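Long-range contacts in putative hydrolase (Campylobacter jejuni, PDB 3D6L), which probably hydrolyses long-chain fatty acyl-CoA thioesters as a hexameric hotdog-fold thioesterase: residues A[37-48]-A[112-120]; A[75-83]-A[123-134]. One frame throughout, in Å; residues are numbered along the deposited sequence.

Contact 1. Residues A[37-48]-A[112-120]; sequences GAIAARELSPER and YVSVTRDGK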
# COMPACT_ATOMS: atom_id res chain seq x y z
N GLY A 37 12.96 -15.89 6.36
CA GLY A 37 13.06 -17.32 6.61
C GLY A 37 13.01 -18.10 5.31
O GLY A 37 13.77 -19.05 5.12
N ALA A 38 12.12 -17.69 4.41
CA ALA A 38 11.92 -18.37 3.13
C ALA A 38 13.19 -18.36 2.26
O ALA A 38 13.55 -19.39 1.67
CB ALA A 38 10.76 -17.75 2.38
N ILE A 39 13.86 -17.21 2.21
CA ILE A 39 15.14 -17.09 1.49
C ILE A 39 16.16 -18.10 2.03
O ILE A 39 16.91 -18.70 1.25
CB ILE A 39 15.73 -15.66 1.60
CG1 ILE A 39 14.89 -14.67 0.78
CG2 ILE A 39 17.20 -15.62 1.13
CD1 ILE A 39 15.14 -13.24 1.15
N ALA A 40 16.17 -18.28 3.35
CA ALA A 40 17.08 -19.21 4.00
C ALA A 40 16.70 -20.65 3.68
O ALA A 40 17.57 -21.47 3.39
CB ALA A 40 17.11 -18.99 5.50
N ALA A 41 15.40 -20.95 3.74
CA ALA A 41 14.88 -22.29 3.46
C ALA A 41 15.08 -22.69 1.99
O ALA A 41 15.34 -23.86 1.71
CB ALA A 41 13.42 -22.38 3.85
N ARG A 42 14.97 -21.74 1.07
CA ARG A 42 15.18 -22.01 -0.35
C ARG A 42 16.62 -22.39 -0.72
O ARG A 42 16.86 -22.98 -1.77
CB ARG A 42 14.68 -20.86 -1.23
CG ARG A 42 13.20 -20.93 -1.57
CD ARG A 42 12.82 -19.98 -2.70
NE ARG A 42 13.19 -18.60 -2.39
CZ ARG A 42 12.45 -17.73 -1.70
NH1 ARG A 42 11.25 -18.08 -1.23
NH2 ARG A 42 12.91 -16.50 -1.48
N GLU A 43 17.59 -22.07 0.15
CA GLU A 43 18.94 -22.62 0.01
C GLU A 43 18.95 -24.16 -0.00
O GLU A 43 19.88 -24.79 -0.53
CB GLU A 43 19.85 -22.13 1.13
CG GLU A 43 20.39 -20.72 0.93
CD GLU A 43 21.02 -20.15 2.20
OE1 GLU A 43 21.40 -18.96 2.19
OE2 GLU A 43 21.12 -20.90 3.21
N LEU A 44 17.91 -24.75 0.58
CA LEU A 44 17.73 -26.19 0.57
C LEU A 44 16.67 -26.63 -0.43
O LEU A 44 16.48 -27.83 -0.65
CB LEU A 44 17.40 -26.70 1.97
CG LEU A 44 18.64 -26.84 2.85
CD1 LEU A 44 18.34 -26.47 4.28
CD2 LEU A 44 19.18 -28.25 2.75
N SER A 45 15.99 -25.65 -1.03
CA SER A 45 14.89 -25.90 -1.95
C SER A 45 14.68 -24.69 -2.86
O SER A 45 13.73 -23.92 -2.67
CB SER A 45 13.62 -26.20 -1.16
OG SER A 45 12.49 -26.29 -2.01
N PRO A 46 15.57 -24.52 -3.86
CA PRO A 46 15.70 -23.31 -4.70
C PRO A 46 14.41 -22.79 -5.36
O PRO A 46 14.19 -21.57 -5.35
CB PRO A 46 16.71 -23.74 -5.76
CG PRO A 46 17.52 -24.81 -5.09
CD PRO A 46 16.53 -25.56 -4.27
N GLU A 47 13.59 -23.67 -5.92
CA GLU A 47 12.39 -23.26 -6.67
C GLU A 47 11.32 -22.56 -5.84
O GLU A 47 10.89 -21.46 -6.19
CB GLU A 47 11.75 -24.43 -7.42
CG GLU A 47 12.39 -24.73 -8.77
CD GLU A 47 13.41 -25.87 -8.69
OE1 GLU A 47 14.01 -26.08 -7.60
OE2 GLU A 47 13.60 -26.55 -9.73
N ARG A 48 10.88 -23.21 -4.76
CA ARG A 48 9.75 -22.72 -3.98
C ARG A 48 9.67 -23.38 -2.60
O ARG A 48 9.99 -24.55 -2.44
CB ARG A 48 8.43 -22.96 -4.74
CG ARG A 48 7.23 -22.20 -4.21
CD ARG A 48 5.93 -22.71 -4.82
NE ARG A 48 4.79 -22.28 -4.02
CZ ARG A 48 3.51 -22.46 -4.36
NH1 ARG A 48 3.18 -23.05 -5.49
NH2 ARG A 48 2.56 -22.02 -3.55
N TYR A 112 8.99 -24.41 6.86
CA TYR A 112 8.62 -24.38 5.46
C TYR A 112 8.62 -25.80 4.93
O TYR A 112 9.30 -26.68 5.47
CB TYR A 112 9.62 -23.52 4.66
CG TYR A 112 9.74 -22.11 5.18
CD1 TYR A 112 10.66 -21.79 6.19
CD2 TYR A 112 8.92 -21.10 4.69
CE1 TYR A 112 10.76 -20.48 6.68
CE2 TYR A 112 9.00 -19.80 5.18
CZ TYR A 112 9.92 -19.49 6.17
OH TYR A 112 9.98 -18.20 6.65
N VAL A 113 7.85 -26.04 3.87
CA VAL A 113 7.92 -27.30 3.16
C VAL A 113 8.54 -27.03 1.79
O VAL A 113 8.23 -26.02 1.15
CB VAL A 113 6.53 -28.00 3.05
CG1 VAL A 113 5.55 -27.17 2.23
CG2 VAL A 113 6.66 -29.39 2.46
N SER A 114 9.44 -27.91 1.36
CA SER A 114 10.06 -27.76 0.05
C SER A 114 9.11 -28.34 -1.00
O SER A 114 8.69 -29.49 -0.91
CB SER A 114 11.41 -28.46 0.04
OG SER A 114 11.44 -29.52 -0.88
N VAL A 115 8.74 -27.52 -1.98
CA VAL A 115 7.75 -27.92 -2.98
C VAL A 115 8.20 -27.60 -4.39
O VAL A 115 9.08 -26.76 -4.60
CB VAL A 115 6.36 -27.26 -2.74
CG1 VAL A 115 5.69 -27.82 -1.51
CG2 VAL A 115 6.47 -25.75 -2.67
N THR A 116 7.57 -28.27 -5.35
CA THR A 116 7.70 -27.93 -6.76
C THR A 116 7.02 -26.58 -7.01
O THR A 116 6.12 -26.19 -6.28
CB THR A 116 7.04 -29.00 -7.67
OG1 THR A 116 5.70 -29.24 -7.22
CG2 THR A 116 7.83 -30.31 -7.64
N ARG A 117 7.45 -25.89 -8.05
CA ARG A 117 6.85 -24.61 -8.43
C ARG A 117 5.32 -24.66 -8.58
O ARG A 117 4.67 -23.60 -8.60
CB ARG A 117 7.56 -24.00 -9.66
CG ARG A 117 7.37 -24.70 -11.03
CD ARG A 117 7.96 -26.14 -11.15
NE ARG A 117 9.16 -26.35 -10.33
CZ ARG A 117 9.71 -27.54 -10.07
NH1 ARG A 117 10.79 -27.63 -9.29
NH2 ARG A 117 9.19 -28.65 -10.58
N ASP A 118 4.73 -25.86 -8.65
CA ASP A 118 3.26 -26.01 -8.68
C ASP A 118 2.65 -26.51 -7.35
O ASP A 118 1.45 -26.81 -7.27
CB ASP A 118 2.78 -26.81 -9.92
CG ASP A 118 2.46 -28.29 -9.63
OD1 ASP A 118 1.48 -28.81 -10.22
OD2 ASP A 118 3.18 -28.94 -8.82
N GLY A 119 3.49 -26.59 -6.32
CA GLY A 119 3.04 -26.80 -4.95
C GLY A 119 2.94 -28.22 -4.42
O GLY A 119 2.27 -28.46 -3.41
N LYS A 120 3.59 -29.17 -5.09
CA LYS A 120 3.61 -30.56 -4.61
C LYS A 120 4.88 -30.83 -3.82
O LYS A 120 5.94 -30.28 -4.14
CB LYS A 120 3.46 -31.55 -5.77
CG LYS A 120 2.15 -31.36 -6.56
CD LYS A 120 1.82 -32.60 -7.42
CE LYS A 120 1.02 -33.65 -6.62
NZ LYS A 120 0.75 -34.88 -7.43
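The ring of Tyr112 packs against Gly37, Ala38 and Ala41 on the last turns of helix 26-42. This is the core packing of the hotdog fold, a long helix wrapped by an antiparallel sheet. Helix 37-42 and strand 112-115 run at 47° to each other. The CA of Ala38 sits over one ring face, 4.1 Å from the ring centroid, in a CH-pi contact. The CB of Ala41 meets the CD1 side of the ring at 3.7 Å. Tyr112 has CG anti to its carbonyl carbon (chi1 -57°), which brings the ring to Gly37 and Ala38, and its OH bonds to Asp34 O further back on that helix.

Past the helix, the CB of Ser114 packs on the side chain of Ser45, while Ser114 OG bonds to Asn122 O. After Ser45, the 37-48 segment runs to Arg48, beside Val115. Arg48 extends its side chain across Val115, with CD 3.8 Å from Val115 CG2. Its NH1 makes a weak bond to Arg117 O in the turn 116-119. Next to this turn, Glu47 and Arg117 lie side by side and form a salt bridge, OE2 to NH1 3.0 Å, with carboxylate and guanidinium planes 45° apart. Two donors grip Arg48 O from opposite faces of its carbonyl plane: Ser45 OG at 3.1 Å and Val115 N at 3.3 Å.

Contact 2. Residues A[75-83]-A[123-134]; sequences VVNVGNTSI and PISEELKRIHGF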
# COMPACT_ATOMS: atom_id res chain seq x y z
N VAL A 75 19.05 -21.94 9.48
CA VAL A 75 18.37 -23.21 9.29
C VAL A 75 18.76 -24.10 10.46
O VAL A 75 19.92 -24.40 10.67
CB VAL A 75 18.71 -23.88 7.96
CG1 VAL A 75 17.98 -25.22 7.83
CG2 VAL A 75 18.33 -22.96 6.81
N VAL A 76 17.75 -24.47 11.22
CA VAL A 76 17.91 -25.15 12.49
C VAL A 76 17.68 -26.65 12.31
O VAL A 76 18.32 -27.47 12.97
CB VAL A 76 16.91 -24.52 13.53
CG1 VAL A 76 16.48 -25.52 14.61
CG2 VAL A 76 17.49 -23.26 14.13
N ASN A 77 16.78 -27.00 11.39
CA ASN A 77 16.42 -28.39 11.17
C ASN A 77 15.95 -28.67 9.75
O ASN A 77 15.29 -27.85 9.13
CB ASN A 77 15.34 -28.82 12.15
CG ASN A 77 15.55 -30.22 12.66
OD1 ASN A 77 16.13 -30.42 13.73
ND2 ASN A 77 15.12 -31.21 11.87
N VAL A 78 16.30 -29.85 9.25
CA VAL A 78 15.86 -30.29 7.93
C VAL A 78 15.33 -31.71 8.05
O VAL A 78 15.98 -32.58 8.61
CB VAL A 78 17.02 -30.24 6.89
CG1 VAL A 78 16.54 -30.71 5.54
CG2 VAL A 78 17.59 -28.84 6.78
N GLY A 79 14.12 -31.91 7.53
CA GLY A 79 13.50 -33.23 7.52
C GLY A 79 13.58 -33.79 6.12
O GLY A 79 14.54 -33.54 5.40
N ASN A 80 12.57 -34.56 5.73
CA ASN A 80 12.49 -35.12 4.39
C ASN A 80 12.01 -34.06 3.39
O ASN A 80 12.57 -33.93 2.30
CB ASN A 80 11.61 -36.39 4.42
CG ASN A 80 10.89 -36.65 3.10
OD1 ASN A 80 11.49 -37.11 2.12
ND2 ASN A 80 9.58 -36.39 3.08
N THR A 81 11.00 -33.28 3.80
CA THR A 81 10.50 -32.14 3.00
C THR A 81 10.45 -30.81 3.78
O THR A 81 10.29 -29.74 3.18
CB THR A 81 9.09 -32.40 2.41
OG1 THR A 81 8.19 -32.73 3.47
CG2 THR A 81 9.11 -33.52 1.39
N SER A 82 10.56 -30.86 5.11
CA SER A 82 10.36 -29.67 5.93
C SER A 82 11.67 -28.98 6.29
O SER A 82 12.71 -29.64 6.36
CB SER A 82 9.56 -30.01 7.19
OG SER A 82 10.38 -30.69 8.14
N ILE A 83 11.61 -27.67 6.53
CA ILE A 83 12.79 -26.86 6.85
C ILE A 83 12.49 -25.84 7.97
O ILE A 83 11.65 -24.95 7.80
CB ILE A 83 13.32 -26.08 5.61
CG1 ILE A 83 13.45 -27.01 4.39
CG2 ILE A 83 14.64 -25.38 5.93
CD1 ILE A 83 13.49 -26.29 3.05
N PRO A 123 10.92 -33.81 -2.08
CA PRO A 123 11.94 -34.26 -1.13
C PRO A 123 13.24 -33.50 -1.33
O PRO A 123 13.70 -33.33 -2.46
CB PRO A 123 12.12 -35.75 -1.47
CG PRO A 123 10.85 -36.13 -2.15
CD PRO A 123 10.47 -34.92 -2.95
N ILE A 124 13.82 -33.02 -0.22
CA ILE A 124 15.04 -32.23 -0.26
C ILE A 124 16.23 -33.12 -0.64
O ILE A 124 16.39 -34.22 -0.10
CB ILE A 124 15.31 -31.53 1.10
CG1 ILE A 124 14.11 -30.67 1.51
CG2 ILE A 124 16.59 -30.70 1.05
CD1 ILE A 124 14.04 -30.33 2.98
N SER A 125 17.05 -32.63 -1.58
CA SER A 125 18.20 -33.37 -2.07
C SER A 125 19.25 -33.53 -0.98
O SER A 125 19.58 -32.56 -0.28
CB SER A 125 18.82 -32.68 -3.29
OG SER A 125 19.68 -31.62 -2.90
N GLU A 126 19.78 -34.74 -0.84
CA GLU A 126 20.79 -35.05 0.17
C GLU A 126 22.08 -34.22 0.02
O GLU A 126 22.78 -33.96 1.00
CB GLU A 126 21.08 -36.58 0.26
CG GLU A 126 20.71 -37.40 -1.00
CD GLU A 126 21.21 -38.86 -0.98
OE1 GLU A 126 20.63 -39.69 -0.23
OE2 GLU A 126 22.17 -39.18 -1.74
N GLU A 127 22.35 -33.76 -1.20
CA GLU A 127 23.51 -32.92 -1.48
C GLU A 127 23.43 -31.55 -0.80
O GLU A 127 24.40 -31.10 -0.21
CB GLU A 127 23.70 -32.73 -2.98
CG GLU A 127 24.90 -31.85 -3.33
CD GLU A 127 25.08 -31.66 -4.83
OE1 GLU A 127 25.10 -32.68 -5.56
OE2 GLU A 127 25.21 -30.49 -5.27
N LEU A 128 22.27 -30.90 -0.90
CA LEU A 128 22.06 -29.60 -0.29
C LEU A 128 22.04 -29.71 1.23
O LEU A 128 22.50 -28.80 1.93
CB LEU A 128 20.76 -28.96 -0.79
CG LEU A 128 20.67 -28.60 -2.28
CD1 LEU A 128 19.28 -28.08 -2.58
CD2 LEU A 128 21.74 -27.60 -2.71
N LYS A 129 21.52 -30.83 1.73
CA LYS A 129 21.60 -31.15 3.15
C LYS A 129 23.05 -31.29 3.59
O LYS A 129 23.43 -30.77 4.64
CB LYS A 129 20.83 -32.42 3.48
CG LYS A 129 19.33 -32.30 3.38
CD LYS A 129 18.67 -33.44 4.11
CE LYS A 129 17.31 -33.78 3.53
NZ LYS A 129 16.76 -35.01 4.15
N ARG A 130 23.87 -31.99 2.78
CA ARG A 130 25.29 -32.19 3.08
C ARG A 130 26.08 -30.88 3.15
O ARG A 130 26.87 -30.69 4.06
CB ARG A 130 25.95 -33.15 2.09
CG ARG A 130 25.79 -34.63 2.43
CD ARG A 130 26.76 -35.53 1.64
NE ARG A 130 26.66 -35.33 0.19
CZ ARG A 130 25.79 -35.93 -0.61
NH1 ARG A 130 24.91 -36.79 -0.13
NH2 ARG A 130 25.79 -35.65 -1.91
N ILE A 131 25.85 -29.99 2.18
CA ILE A 131 26.58 -28.71 2.15
C ILE A 131 26.08 -27.69 3.18
O ILE A 131 26.66 -26.60 3.31
CB ILE A 131 26.66 -28.07 0.73
CG1 ILE A 131 25.27 -27.81 0.15
CG2 ILE A 131 27.49 -28.94 -0.20
CD1 ILE A 131 25.29 -27.01 -1.14
N HIS A 132 25.02 -28.04 3.90
CA HIS A 132 24.46 -27.19 4.96
C HIS A 132 24.60 -27.82 6.36
O HIS A 132 24.02 -27.33 7.33
CB HIS A 132 23.01 -26.81 4.65
CG HIS A 132 22.87 -25.79 3.56
ND1 HIS A 132 22.49 -26.11 2.28
CD2 HIS A 132 23.08 -24.45 3.56
CE1 HIS A 132 22.47 -25.02 1.53
NE2 HIS A 132 22.82 -24.00 2.29
N GLY A 133 25.37 -28.89 6.45
CA GLY A 133 25.64 -29.52 7.74
C GLY A 133 24.60 -30.51 8.20
O GLY A 133 24.52 -30.82 9.39
N PHE A 134 23.81 -31.03 7.27
CA PHE A 134 22.82 -32.06 7.58
C PHE A 134 23.07 -33.27 6.69
O PHE A 134 23.15 -34.41 7.17
CB PHE A 134 21.39 -31.55 7.37
CG PHE A 134 21.08 -30.28 8.13
CD1 PHE A 134 21.28 -29.03 7.54
CD2 PHE A 134 20.56 -30.33 9.42
CE1 PHE A 134 20.98 -27.85 8.24
CE2 PHE A 134 20.26 -29.16 10.12
CZ PHE A 134 20.48 -27.92 9.52
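Pro123 begins the contact beside the turn that joins strands 68-78 and 82-94 of the hotdog sheet. Its CA makes a CA-H...O contact with Asn80 O, and its ring carbon CB lies alongside Asn80 OD1. The CG2 methyl of Thr81 also packs on Pro123.

Ile124 is tied by its backbone. Its N donates to Asn80 O at 3.0 Å, an almost straight bond with an N-H...O angle of 169°. Its side chain points toward the hairpin. CD1 touches both Val78 CG1, at 3.6 Å, and Ile83 CG1, at 3.7 Å. Leu44 and Ser114 add to the surroundings of this isoleucine.

Ser125 is the N-cap of the short helix 126-130, and its OG accepts a weak bond from Leu128 N. One turn later, Lys129 reaches back to the hairpin. Its chain is extended beyond CG, and the CD and CE methylenes run over Val78 CG1. NZ then bonds to Gly79 O at 2.9 Å, approaching from above the carbonyl plane.

A Schellman motif with Gly133 as its C-prime residue ends the helix and turns the chain back to the sheet. Phe134 follows, with CG anti to its carbonyl carbon (chi1 -54°), which puts the ring against Val78. The ring takes Val78 CG2 over the centre of one face, 3.8 Å from the centroid, in a CH-pi contact. Val75 O lies at the ring edge, in plane, 3.7 Å from CZ.

The C-terminal piece is thus held by two polar bonds to the carbonyls of the turn and by apolar packing on Val75, Val78 and Ile83. Within the two segments, the lysine ammonium is held by a neutral carbonyl and not by a carboxylate.

Contact 1 is the more buried of the two and joins the end of the central helix to strand 100-115. Contact 2 lies at the surface, where the C-terminal piece covers the hairpin of strands 68-78 and 82-94. They meet in one sheet: Ser114 N lies 2.7 Å from Thr81 O, and Tyr112 O lies 2.7 Å from Ile83 N, both probable backbone hydrogen bonds. Leu44, just after the helix, packs on Val75, Val78 and Ile124. Contact 1 changes from aromatic packing inside to a salt bridge outside, and other subunits touch its 37-48 segment. Contact 2 has no cross-segment salt bridge, and no other chain of the hexamer touches it.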